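Local coordinates for protein adenylation domain (PDB 5N9X) that is an adenylation domain of the ANL (AMP-binding enzyme) clan and holds adenosine-5'-triphosphate and threonine side by side in its pocket, at residues 177-187 against 313-321; 195-205 against 216-227. All coordinates share one frame; numbering follows the deposited sequence.

Interaction 1 (177-187 against 313-321). With ATP (adenosine-5'-triphosphate), chain D; THR (threonine), chain C.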
loop_
_atom_site.group_PDB
_atom_site.type_symbol
_atom_site.label_atom_id
_atom_site.label_comp_id
_atom_site.label_asym_id
_atom_site.label_seq_id
_atom_site.Cartn_x
_atom_site.Cartn_y
_atom_site.Cartn_z
ATOM N N VAL A 177 9.273 -4.703 -7.722
ATOM C CA VAL A 177 9.082 -3.436 -8.411
ATOM C C VAL A 177 10.111 -2.432 -7.896
ATOM O O VAL A 177 10.069 -2.031 -6.715
ATOM C CB VAL A 177 7.659 -2.847 -8.184
ATOM C CG1 VAL A 177 7.436 -1.640 -9.083
ATOM C CG2 VAL A 177 6.565 -3.894 -8.384
ATOM N N PRO A 178 11.054 -2.029 -8.764
ATOM C CA PRO A 178 12.016 -0.989 -8.374
ATOM C C PRO A 178 11.490 0.407 -8.678
ATOM O O PRO A 178 11.146 0.713 -9.822
ATOM C CB PRO A 178 13.252 -1.312 -9.220
ATOM C CG PRO A 178 12.681 -1.977 -10.450
ATOM C CD PRO A 178 11.387 -2.649 -10.061
ATOM N N VAL A 179 11.438 1.251 -7.655
ATOM C CA VAL A 179 10.911 2.608 -7.809
ATOM C C VAL A 179 12.029 3.628 -7.658
ATOM O O VAL A 179 12.737 3.634 -6.635
ATOM C CB VAL A 179 9.796 2.885 -6.784
ATOM C CG1 VAL A 179 9.330 4.332 -6.838
ATOM C CG2 VAL A 179 8.652 1.923 -7.012
ATOM N N ARG A 180 12.189 4.476 -8.671
ATOM C CA ARG A 180 13.252 5.498 -8.673
ATOM C C ARG A 180 12.951 6.784 -7.876
ATOM O O ARG A 180 11.796 7.132 -7.650
ATOM C CB ARG A 180 13.586 5.877 -10.114
ATOM C CG ARG A 180 14.299 4.774 -10.863
ATOM C CD ARG A 180 13.928 4.772 -12.331
ATOM N NE ARG A 180 15.028 4.250 -13.149
ATOM C CZ ARG A 180 15.310 4.664 -14.385
ATOM N NH1 ARG A 180 14.556 5.593 -14.966
ATOM N NH2 ARG A 180 16.342 4.148 -15.044
ATOM N N HIS A 181 14.013 7.465 -7.454
ATOM C CA HIS A 181 13.927 8.738 -6.746
ATOM C C HIS A 181 12.994 9.711 -7.457
ATOM O O HIS A 181 12.091 10.267 -6.840
ATOM C CB HIS A 181 15.331 9.349 -6.590
ATOM C CG HIS A 181 16.113 8.778 -5.446
ATOM N ND1 HIS A 181 15.947 9.199 -4.139
ATOM C CD2 HIS A 181 17.073 7.821 -5.415
ATOM C CE1 HIS A 181 16.760 8.515 -3.354
ATOM N NE2 HIS A 181 17.453 7.669 -4.101
ATOM N N GLY A 182 13.211 9.909 -8.754
ATOM C CA GLY A 182 12.335 10.716 -9.585
ATOM C C GLY A 182 10.901 10.232 -9.658
ATOM O O GLY A 182 9.976 11.039 -9.810
ATOM N N ASN A 183 10.680 8.925 -9.557
ATOM C CA ASN A 183 9.303 8.456 -9.429
ATOM C C ASN A 183 8.680 9.020 -8.142
ATOM O O ASN A 183 7.641 9.688 -8.198
ATOM C CB ASN A 183 9.195 6.926 -9.422
ATOM C CG ASN A 183 9.677 6.264 -10.718
ATOM O OD1 ASN A 183 10.305 5.231 -10.662
ATOM N ND2 ASN A 183 9.330 6.831 -11.873
ATOM N N VAL A 184 9.318 8.778 -6.991
ATOM C CA VAL A 184 8.769 9.301 -5.745
ATOM C C VAL A 184 8.663 10.831 -5.687
ATOM O O VAL A 184 7.650 11.360 -5.209
ATOM C CB VAL A 184 9.565 8.872 -4.490
ATOM C CG1 VAL A 184 8.689 9.087 -3.268
ATOM C CG2 VAL A 184 9.967 7.425 -4.558
ATOM N N THR A 185 9.696 11.544 -6.143
ATOM C CA THR A 185 9.620 12.999 -6.109
ATOM C C THR A 185 8.501 13.477 -7.046
ATOM O O THR A 185 7.802 14.435 -6.712
ATOM C CB THR A 185 11.013 13.695 -6.407
ATOM O OG1 THR A 185 11.538 13.312 -7.684
ATOM C CG2 THR A 185 12.026 13.356 -5.310
ATOM N N ALA A 186 8.269 12.799 -8.168
ATOM C CA ALA A 186 7.103 13.143 -8.994
ATOM C C ALA A 186 5.776 12.930 -8.244
ATOM O O ALA A 186 4.833 13.683 -8.452
ATOM C CB ALA A 186 7.097 12.345 -10.306
ATOM N N LEU A 187 5.702 11.920 -7.381
ATOM C CA LEU A 187 4.501 11.699 -6.565
ATOM C C LEU A 187 4.130 12.953 -5.736
ATOM O O LEU A 187 3.019 13.485 -5.837
ATOM C CB LEU A 187 4.691 10.485 -5.636
ATOM C CG LEU A 187 3.558 10.308 -4.601
ATOM C CD1 LEU A 187 2.221 10.058 -5.282
ATOM C CD2 LEU A 187 3.840 9.234 -3.584
ATOM N N ILE A 313 -1.220 1.808 -7.328
ATOM C CA ILE A 313 -0.538 0.540 -7.538
ATOM C C ILE A 313 0.933 0.761 -7.334
ATOM O O ILE A 313 1.421 1.879 -7.566
ATOM C CB ILE A 313 -0.754 -0.011 -8.962
ATOM C CG1 ILE A 313 -1.004 1.146 -9.916
ATOM C CG2 ILE A 313 -1.867 -1.016 -9.014
ATOM C CD1 ILE A 313 -1.363 0.733 -11.282
ATOM N N THR A 314 1.654 -0.284 -6.933
ATOM C CA THR A 314 3.070 -0.144 -6.629
ATOM C C THR A 314 3.859 0.231 -7.894
ATOM O O THR A 314 4.869 0.956 -7.827
ATOM C CB THR A 314 3.646 -1.439 -5.991
ATOM O OG1 THR A 314 3.006 -1.690 -4.728
ATOM C CG2 THR A 314 5.152 -1.325 -5.791
ATOM N N GLU A 315 3.362 -0.224 -9.044
ATOM C CA GLU A 315 4.023 0.025 -10.316
ATOM C C GLU A 315 3.993 1.483 -10.767
ATOM O O GLU A 315 4.731 1.870 -11.661
ATOM C CB GLU A 315 3.420 -0.885 -11.407
ATOM C CG GLU A 315 3.754 -2.388 -11.255
ATOM C CD GLU A 315 2.824 -3.158 -10.321
ATOM O OE1 GLU A 315 2.040 -2.554 -9.550
ATOM O OE2 GLU A 315 2.892 -4.395 -10.358
ATOM N N THR A 316 3.158 2.303 -10.150
ATOM C CA THR A 316 3.110 3.716 -10.524
ATOM C C THR A 316 3.300 4.618 -9.304
ATOM O O THR A 316 2.815 5.760 -9.265
ATOM C CB THR A 316 1.783 4.063 -11.276
ATOM O OG1 THR A 316 0.659 3.924 -10.405
ATOM C CG2 THR A 316 1.597 3.168 -12.483
ATOM N N THR A 317 3.987 4.060 -8.312
ATOM C CA THR A 317 4.472 4.744 -7.111
ATOM C C THR A 317 3.366 5.195 -6.140
ATOM O O THR A 317 3.048 6.371 -6.057
ATOM C CB THR A 317 5.379 5.964 -7.478
ATOM O OG1 THR A 317 6.216 5.630 -8.594
ATOM C CG2 THR A 317 6.256 6.390 -6.277
ATOM N N VAL A 318 2.858 4.240 -5.364
ATOM C CA VAL A 318 1.919 4.468 -4.265
ATOM C C VAL A 318 0.497 4.927 -4.648
ATOM O O VAL A 318 -0.459 4.199 -4.375
ATOM C CB VAL A 318 2.482 5.472 -3.224
ATOM C CG1 VAL A 318 1.758 5.280 -1.906
ATOM C CG2 VAL A 318 4.005 5.265 -3.021
ATOM N N HIS A 319 0.354 6.113 -5.245
ATOM C CA HIS A 319 -0.961 6.652 -5.639
ATOM C C HIS A 319 -1.037 7.077 -7.097
ATOM O O HIS A 319 -0.064 7.583 -7.651
ATOM C CB HIS A 319 -1.362 7.867 -4.768
ATOM C CG HIS A 319 -1.149 7.669 -3.299
ATOM N ND1 HIS A 319 -1.835 6.721 -2.578
ATOM C CD2 HIS A 319 -0.335 8.305 -2.420
ATOM C CE1 HIS A 319 -1.447 6.776 -1.311
ATOM N NE2 HIS A 319 -0.540 7.725 -1.189
ATOM N N ALA A 320 -2.217 6.920 -7.693
ATOM C CA ALA A 320 -2.410 7.281 -9.090
ATOM C C ALA A 320 -3.624 8.198 -9.297
ATOM O O ALA A 320 -3.797 8.773 -10.391
ATOM C CB ALA A 320 -2.558 6.034 -9.930
ATOM N N THR A 321 -4.484 8.306 -8.284
ATOM C CA THR A 321 -5.662 9.180 -8.369
ATOM C C THR A 321 -5.940 9.869 -7.041
ATOM O O THR A 321 -5.290 9.580 -6.037
ATOM C CB THR A 321 -6.956 8.424 -8.800
ATOM O OG1 THR A 321 -7.493 7.690 -7.698
ATOM C CG2 THR A 321 -6.694 7.475 -9.953
HETATM P PG ATP D . 0.321 -6.772 -7.691
HETATM O O1G ATP D . -0.664 -6.667 -8.850
HETATM O O2G ATP D . 1.076 -8.065 -7.641
HETATM O O3G ATP D . 1.288 -5.606 -7.572
HETATM P PB ATP D . -1.320 -5.631 -5.554
HETATM O O1B ATP D . -2.498 -5.344 -6.491
HETATM O O2B ATP D . -1.553 -5.805 -4.088
HETATM O O3B ATP D . -0.566 -6.872 -6.297
HETATM P PA ATP D . -0.201 -3.142 -5.057
HETATM O O1A ATP D . 0.472 -2.188 -6.015
HETATM O O2A ATP D . 0.247 -3.137 -3.599
HETATM O O3A ATP D . -0.098 -4.604 -5.687
HETATM O "O5'" ATP D . -1.833 -3.042 -5.096
HETATM C "C5'" ATP D . -2.585 -2.222 -5.992
HETATM C "C4'" ATP D . -3.951 -2.855 -6.265
HETATM O "O4'" ATP D . -4.884 -2.531 -5.245
HETATM C "C3'" ATP D . -4.577 -2.471 -7.594
HETATM O "O3'" ATP D . -4.433 -3.593 -8.457
HETATM C "C2'" ATP D . -6.036 -2.223 -7.308
HETATM O "O2'" ATP D . -6.777 -3.358 -7.748
HETATM C "C1'" ATP D . -6.149 -2.144 -5.800
HETATM N N9 ATP D . -6.469 -0.758 -5.339
HETATM C C8 ATP D . -5.570 0.138 -4.871
HETATM N N7 ATP D . -6.144 1.311 -4.518
HETATM C C5 ATP D . -7.461 1.179 -4.750
HETATM C C6 ATP D . -8.643 2.055 -4.585
HETATM N N6 ATP D . -8.500 3.304 -4.103
HETATM N N1 ATP D . -9.847 1.565 -4.941
HETATM C C2 ATP D . -9.958 0.322 -5.451
HETATM N N3 ATP D . -8.939 -0.549 -5.622
HETATM C C4 ATP D . -7.674 -0.183 -5.297
HETATM N N THR C . 0.170 1.386 -3.381
HETATM C CA THR C . -0.694 0.757 -2.372
HETATM C C THR C . -1.168 -0.542 -2.961
HETATM O O THR C . -1.783 -1.446 -2.362
HETATM C CB THR C . -1.925 1.618 -2.000
HETATM O OG1 THR C . -2.585 2.075 -3.199
HETATM C CG2 THR C . -1.503 2.805 -1.143
HETATM O OXT THR C . -0.904 -0.619 -4.153
#

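Interaction 2 (195-205 against 216-227)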
loop_
_atom_site.group_PDB
_atom_site.type_symbol
_atom_site.label_atom_id
_atom_site.label_comp_id
_atom_site.label_asym_id
_atom_site.label_seq_id
_atom_site.Cartn_x
_atom_site.Cartn_y
_atom_site.Cartn_z
ATOM N N PHE A 195 -3.389 18.447 -1.856
ATOM C CA PHE A 195 -3.332 18.326 -0.411
ATOM C C PHE A 195 -2.785 19.656 0.090
ATOM O O PHE A 195 -2.067 20.339 -0.648
ATOM C CB PHE A 195 -2.402 17.178 0.023
ATOM C CG PHE A 195 -2.979 15.776 -0.116
ATOM C CD1 PHE A 195 -3.813 15.243 0.856
ATOM C CD2 PHE A 195 -2.621 14.964 -1.191
ATOM C CE1 PHE A 195 -4.307 13.939 0.742
ATOM C CE2 PHE A 195 -3.113 13.651 -1.305
ATOM C CZ PHE A 195 -3.957 13.150 -0.341
ATOM N N SER A 196 -3.074 20.006 1.338
ATOM C CA SER A 196 -2.398 21.135 1.987
ATOM C C SER A 196 -1.532 20.683 3.173
ATOM O O SER A 196 -1.994 20.665 4.320
ATOM C CB SER A 196 -3.438 22.161 2.439
ATOM O OG SER A 196 -2.835 23.249 3.110
ATOM N N PHE A 197 -0.289 20.303 2.890
ATOM C CA PHE A 197 0.648 19.843 3.921
ATOM C C PHE A 197 1.574 20.936 4.456
ATOM O O PHE A 197 2.019 21.804 3.714
ATOM C CB PHE A 197 1.509 18.689 3.378
ATOM C CG PHE A 197 0.712 17.491 2.958
ATOM C CD1 PHE A 197 -0.277 16.979 3.798
ATOM C CD2 PHE A 197 0.962 16.851 1.753
ATOM C CE1 PHE A 197 -1.024 15.872 3.428
ATOM C CE2 PHE A 197 0.228 15.732 1.382
ATOM C CZ PHE A 197 -0.768 15.244 2.214
ATOM N N SER A 198 1.907 20.863 5.742
ATOM C CA SER A 198 2.887 21.788 6.301
ATOM C C SER A 198 3.779 21.106 7.331
ATOM O O SER A 198 3.488 19.992 7.787
ATOM C CB SER A 198 2.195 22.997 6.940
ATOM O OG SER A 198 1.939 22.765 8.299
ATOM N N ALA A 199 4.855 21.800 7.699
ATOM C CA ALA A 199 5.744 21.367 8.764
ATOM C C ALA A 199 5.021 21.049 10.092
ATOM O O ALA A 199 5.547 20.310 10.915
ATOM C CB ALA A 199 6.800 22.420 8.993
ATOM N N ASP A 200 3.824 21.594 10.299
ATOM C CA ASP A 200 3.125 21.384 11.562
ATOM C C ASP A 200 2.418 20.023 11.662
ATOM O O ASP A 200 1.993 19.608 12.750
ATOM C CB ASP A 200 2.113 22.509 11.778
ATOM C CG ASP A 200 2.782 23.851 11.982
ATOM O OD1 ASP A 200 3.792 23.916 12.703
ATOM O OD2 ASP A 200 2.305 24.841 11.404
ATOM N N ASP A 201 2.294 19.325 10.535
ATOM C CA ASP A 201 1.574 18.055 10.522
ATOM C C ASP A 201 2.262 16.935 11.335
ATOM O O ASP A 201 3.463 16.979 11.618
ATOM C CB ASP A 201 1.338 17.599 9.060
ATOM C CG ASP A 201 0.191 18.358 8.390
ATOM O OD1 ASP A 201 -0.904 18.395 8.982
ATOM O OD2 ASP A 201 0.387 18.929 7.292
ATOM N N ARG A 202 1.455 15.964 11.752
ATOM C CA ARG A 202 1.953 14.724 12.302
ATOM C C ARG A 202 1.429 13.578 11.448
ATOM O O ARG A 202 0.209 13.400 11.324
ATOM C CB ARG A 202 1.523 14.531 13.748
ATOM C CG ARG A 202 2.405 15.194 14.788
ATOM C CD ARG A 202 1.682 16.372 15.394
ATOM N NE ARG A 202 2.352 16.861 16.587
ATOM C CZ ARG A 202 1.801 17.708 17.453
ATOM N NH1 ARG A 202 0.567 18.159 17.252
ATOM N NH2 ARG A 202 2.482 18.103 18.523
ATOM N N TRP A 203 2.348 12.809 10.868
ATOM C CA TRP A 203 1.992 11.668 10.043
ATOM C C TRP A 203 2.158 10.401 10.883
ATOM O O TRP A 203 3.081 10.298 11.690
ATOM C CB TRP A 203 2.868 11.606 8.796
ATOM C CG TRP A 203 2.583 12.674 7.765
ATOM C CD1 TRP A 203 2.742 14.023 7.912
ATOM C CD2 TRP A 203 2.143 12.469 6.423
ATOM N NE1 TRP A 203 2.411 14.664 6.755
ATOM C CE2 TRP A 203 2.031 13.741 5.823
ATOM C CE3 TRP A 203 1.826 11.335 5.672
ATOM C CZ2 TRP A 203 1.608 13.913 4.498
ATOM C CZ3 TRP A 203 1.424 11.499 4.371
ATOM C CH2 TRP A 203 1.313 12.785 3.790
ATOM N N LEU A 204 1.258 9.442 10.712
ATOM C CA LEU A 204 1.379 8.195 11.442
ATOM C C LEU A 204 2.061 7.181 10.544
ATOM O O LEU A 204 1.628 6.998 9.422
ATOM C CB LEU A 204 -0.004 7.698 11.892
ATOM C CG LEU A 204 -0.051 6.433 12.754
ATOM C CD1 LEU A 204 0.691 6.684 14.059
ATOM C CD2 LEU A 204 -1.487 6.005 13.020
ATOM N N LEU A 205 3.137 6.543 10.996
ATOM C CA LEU A 205 3.673 5.409 10.241
ATOM C C LEU A 205 2.905 4.138 10.667
ATOM O O LEU A 205 3.310 3.396 11.570
ATOM C CB LEU A 205 5.188 5.259 10.429
ATOM C CG LEU A 205 5.811 4.059 9.690
ATOM C CD1 LEU A 205 5.904 4.369 8.230
ATOM C CD2 LEU A 205 7.213 3.744 10.211
ATOM N N TRP A 216 4.769 6.864 1.266
ATOM C CA TRP A 216 3.937 8.036 1.346
ATOM C C TRP A 216 3.953 8.583 2.763
ATOM O O TRP A 216 4.070 9.784 2.980
ATOM C CB TRP A 216 2.541 7.668 0.885
ATOM C CG TRP A 216 1.459 8.618 1.143
ATOM C CD1 TRP A 216 0.453 8.457 2.029
ATOM C CD2 TRP A 216 1.211 9.860 0.465
ATOM N NE1 TRP A 216 -0.409 9.521 1.970
ATOM C CE2 TRP A 216 0.028 10.399 1.011
ATOM C CE3 TRP A 216 1.876 10.571 -0.547
ATOM C CZ2 TRP A 216 -0.512 11.637 0.581
ATOM C CZ3 TRP A 216 1.345 11.794 -0.966
ATOM C CH2 TRP A 216 0.163 12.314 -0.401
ATOM N N GLU A 217 3.845 7.675 3.721
ATOM C CA GLU A 217 3.768 8.065 5.110
ATOM C C GLU A 217 5.093 8.697 5.559
ATOM O O GLU A 217 5.105 9.800 6.090
ATOM C CB GLU A 217 3.401 6.860 5.995
ATOM C CG GLU A 217 1.944 6.411 5.869
ATOM C CD GLU A 217 1.622 5.130 6.668
ATOM O OE1 GLU A 217 2.530 4.300 6.903
ATOM O OE2 GLU A 217 0.448 4.949 7.055
ATOM N N ILE A 218 6.194 7.997 5.345
ATOM C CA ILE A 218 7.511 8.489 5.756
ATOM C C ILE A 218 7.880 9.827 5.101
ATOM O O ILE A 218 8.261 10.800 5.783
ATOM C CB ILE A 218 8.631 7.457 5.417
ATOM C CG1 ILE A 218 8.531 6.215 6.311
ATOM C CG2 ILE A 218 10.006 8.098 5.484
ATOM C CD1 ILE A 218 9.058 4.895 5.632
ATOM N N TRP A 219 7.749 9.872 3.769
ATOM C CA TRP A 219 8.195 11.028 3.018
ATOM C C TRP A 219 7.177 12.160 3.044
ATOM O O TRP A 219 7.546 13.324 2.889
ATOM C CB TRP A 219 8.553 10.599 1.599
ATOM C CG TRP A 219 9.840 9.884 1.675
ATOM C CD1 TRP A 219 10.051 8.533 1.548
ATOM C CD2 TRP A 219 11.109 10.456 1.995
ATOM N NE1 TRP A 219 11.369 8.245 1.737
ATOM C CE2 TRP A 219 12.048 9.401 2.007
ATOM C CE3 TRP A 219 11.546 11.759 2.262
ATOM C CZ2 TRP A 219 13.410 9.613 2.284
ATOM C CZ3 TRP A 219 12.890 11.970 2.525
ATOM C CH2 TRP A 219 13.807 10.908 2.535
ATOM N N GLY A 220 5.915 11.832 3.265
ATOM C CA GLY A 220 4.922 12.846 3.583
ATOM C C GLY A 220 5.459 13.735 4.699
ATOM O O GLY A 220 5.484 14.962 4.582
ATOM N N ALA A 221 5.940 13.089 5.759
ATOM C CA ALA A 221 6.499 13.773 6.918
ATOM C C ALA A 221 7.872 14.392 6.683
ATOM O O ALA A 221 8.077 15.583 6.910
ATOM C CB ALA A 221 6.578 12.810 8.084
ATOM N N LEU A 222 8.821 13.575 6.257
ATOM C CA LEU A 222 10.217 13.968 6.218
ATOM C C LEU A 222 10.560 14.979 5.107
ATOM O O LEU A 222 11.607 15.640 5.165
ATOM C CB LEU A 222 11.083 12.719 6.070
ATOM C CG LEU A 222 11.270 11.772 7.268
ATOM C CD1 LEU A 222 12.434 10.828 6.999
ATOM C CD2 LEU A 222 11.434 12.510 8.616
ATOM N N SER A 223 9.697 15.095 4.091
ATOM C CA SER A 223 9.896 16.081 3.019
ATOM C C SER A 223 9.409 17.494 3.359
ATOM O O SER A 223 9.717 18.461 2.650
ATOM C CB SER A 223 9.208 15.607 1.746
ATOM O OG SER A 223 7.841 15.995 1.725
ATOM N N THR A 224 8.652 17.624 4.436
ATOM C CA THR A 224 8.019 18.917 4.726
ATOM C C THR A 224 8.417 19.498 6.069
ATOM O O THR A 224 7.999 20.598 6.406
ATOM C CB THR A 224 6.487 18.804 4.707
ATOM O OG1 THR A 224 6.084 17.861 5.712
ATOM C CG2 THR A 224 6.014 18.344 3.335
ATOM N N GLY A 225 9.216 18.760 6.839
ATOM C CA GLY A 225 9.572 19.204 8.178
ATOM C C GLY A 225 8.597 18.716 9.234
ATOM O O GLY A 225 8.774 18.977 10.434
ATOM N N ALA A 226 7.562 18.010 8.781
ATOM C CA ALA A 226 6.536 17.495 9.672
ATOM C C ALA A 226 7.096 16.378 10.547
ATOM O O ALA A 226 8.218 15.909 10.357
ATOM C CB ALA A 226 5.328 16.987 8.877
ATOM N N GLU A 227 6.293 15.941 11.494
ATOM C CA GLU A 227 6.680 14.880 12.404
ATOM C C GLU A 227 6.179 13.510 11.941
ATOM O O GLU A 227 5.037 13.391 11.479
ATOM C CB GLU A 227 6.128 15.194 13.793
ATOM C CG GLU A 227 6.675 14.367 14.902
ATOM C CD GLU A 227 6.043 14.748 16.219
ATOM O OE1 GLU A 227 5.906 15.960 16.491
ATOM O OE2 GLU A 227 5.619 13.839 16.948
HETATM O O HOH W 1 3.287 17.501 6.191
#

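Interaction 1 (177-187 against 313-321)
T317 meets both the end of strand 175-180 and the start of helix 181-191. Its methyl CG2 lies 3.7 Å from V179 CG1 and packs against V184, while OG1 rests on the CB of N183. A chi1 of -39° swings OG1 to the backbone N side and leaves CG2 to face the valines; OG1 itself is hydrogen-bonded to the carbonyl of Q370. Upstream, V177 lies across T314, with CB 3.8 Å from T314 CG2, and CG1 reaches the backbone of E315. Downstream, the two methyls of L187 divide the work: CD2 touches V318 CG2 at 4.0 Å, and CD1 comes to the edge of the H319 ring. All these residues are buried, and they meet by van der Waals packing, methyl against methyl or against oxygens such as T317 OG1 and H319 O, both bonded to Q370.

The second shell fixes the helix start. N183 OD1 accepts from the backbone N of R180, the N-cap residue, at 2.8 Å, and N183 ND2 turns to the carbonyl of P369. On its far side the loop 313-321 turns polar atoms to the ligands. V318 O accepts from both THR N, at 3.0 Å, and THR OG1, at 3.2 Å. E315 has OE2 bonded to Y375, with its side chain about 5 Å from the magnesium ion.

The loop is thus two-sided: methyl groups seat it against strand and helix, while the V318 carbonyl takes two bonds from threonine and T314 faces the alpha-phosphate of ATP.

Interaction 2 (195-205 against 216-227)
W203 and W216 meet edge to face: the six-membered ring of W203 directs its edge at the five-membered ring of W216, centroids 5.1 Å apart and planes at 74°. F195 and F197 complete an aromatic cluster. W216 CZ2 lies over a face of F195, whereas W216 CH2 comes to the edge of F197; W203 CZ2 sits over the centre of one F197 face. One face of W203 lies flat on the helix, with G220 CA 3.5 Å from the centroid of its six-membered ring in a CH-pi contact; G220, lacking a side chain, lets the ring rest directly on the helix backbone. Aliphatic packing continues where L205 CD1 meets I218 CG1, the two side chains lying side by side.

Two nearly straight backbone bonds pair the strands in parallel: E227 N donates to D201 O at 3.0 Å, and W203 N to E227 O at 2.8 Å. Beside them, A226 CA makes a CA-H...O contact with A199 O.

Among the polar groups, water 1 accepts from W203 NE1, donates to S198 O and also bonds T224 OG1. The R202 NE to E227 OE1 salt bridge is long at 3.7 Å; E227 OE2 is held by H38.

In this beta-alpha-beta unit, helix segment 216-222 runs nearly antiparallel to strand 202-205 (156°), before strand 227-230 joins alongside. Strand 253-256 lies near W203 and L204, and helix 79-90 packs on I218 and W219.

Both contacts are largely buried. Every touching residue of interaction 1 is buried, and its centre lies nearer the middle of the chain; in interaction 2, F197, S198, A199, R202 and T224 are partly exposed. They hold different elements: interaction 1 brings a pocket loop onto a strand and helix 126 residues away in sequence, whereas interaction 2 closes a local beta-alpha-beta unit nested within that span. Their chemistry follows suit, small methyl-bearing side chains beside the ligands in one, an aromatic cluster with parallel strand pairing in the other. Interaction 2 buries about twice the area, 814 against 400 Å². W216 joins them, packing on L187 and on H319 and V318, both of the threonine pocket, and so lies behind that wall.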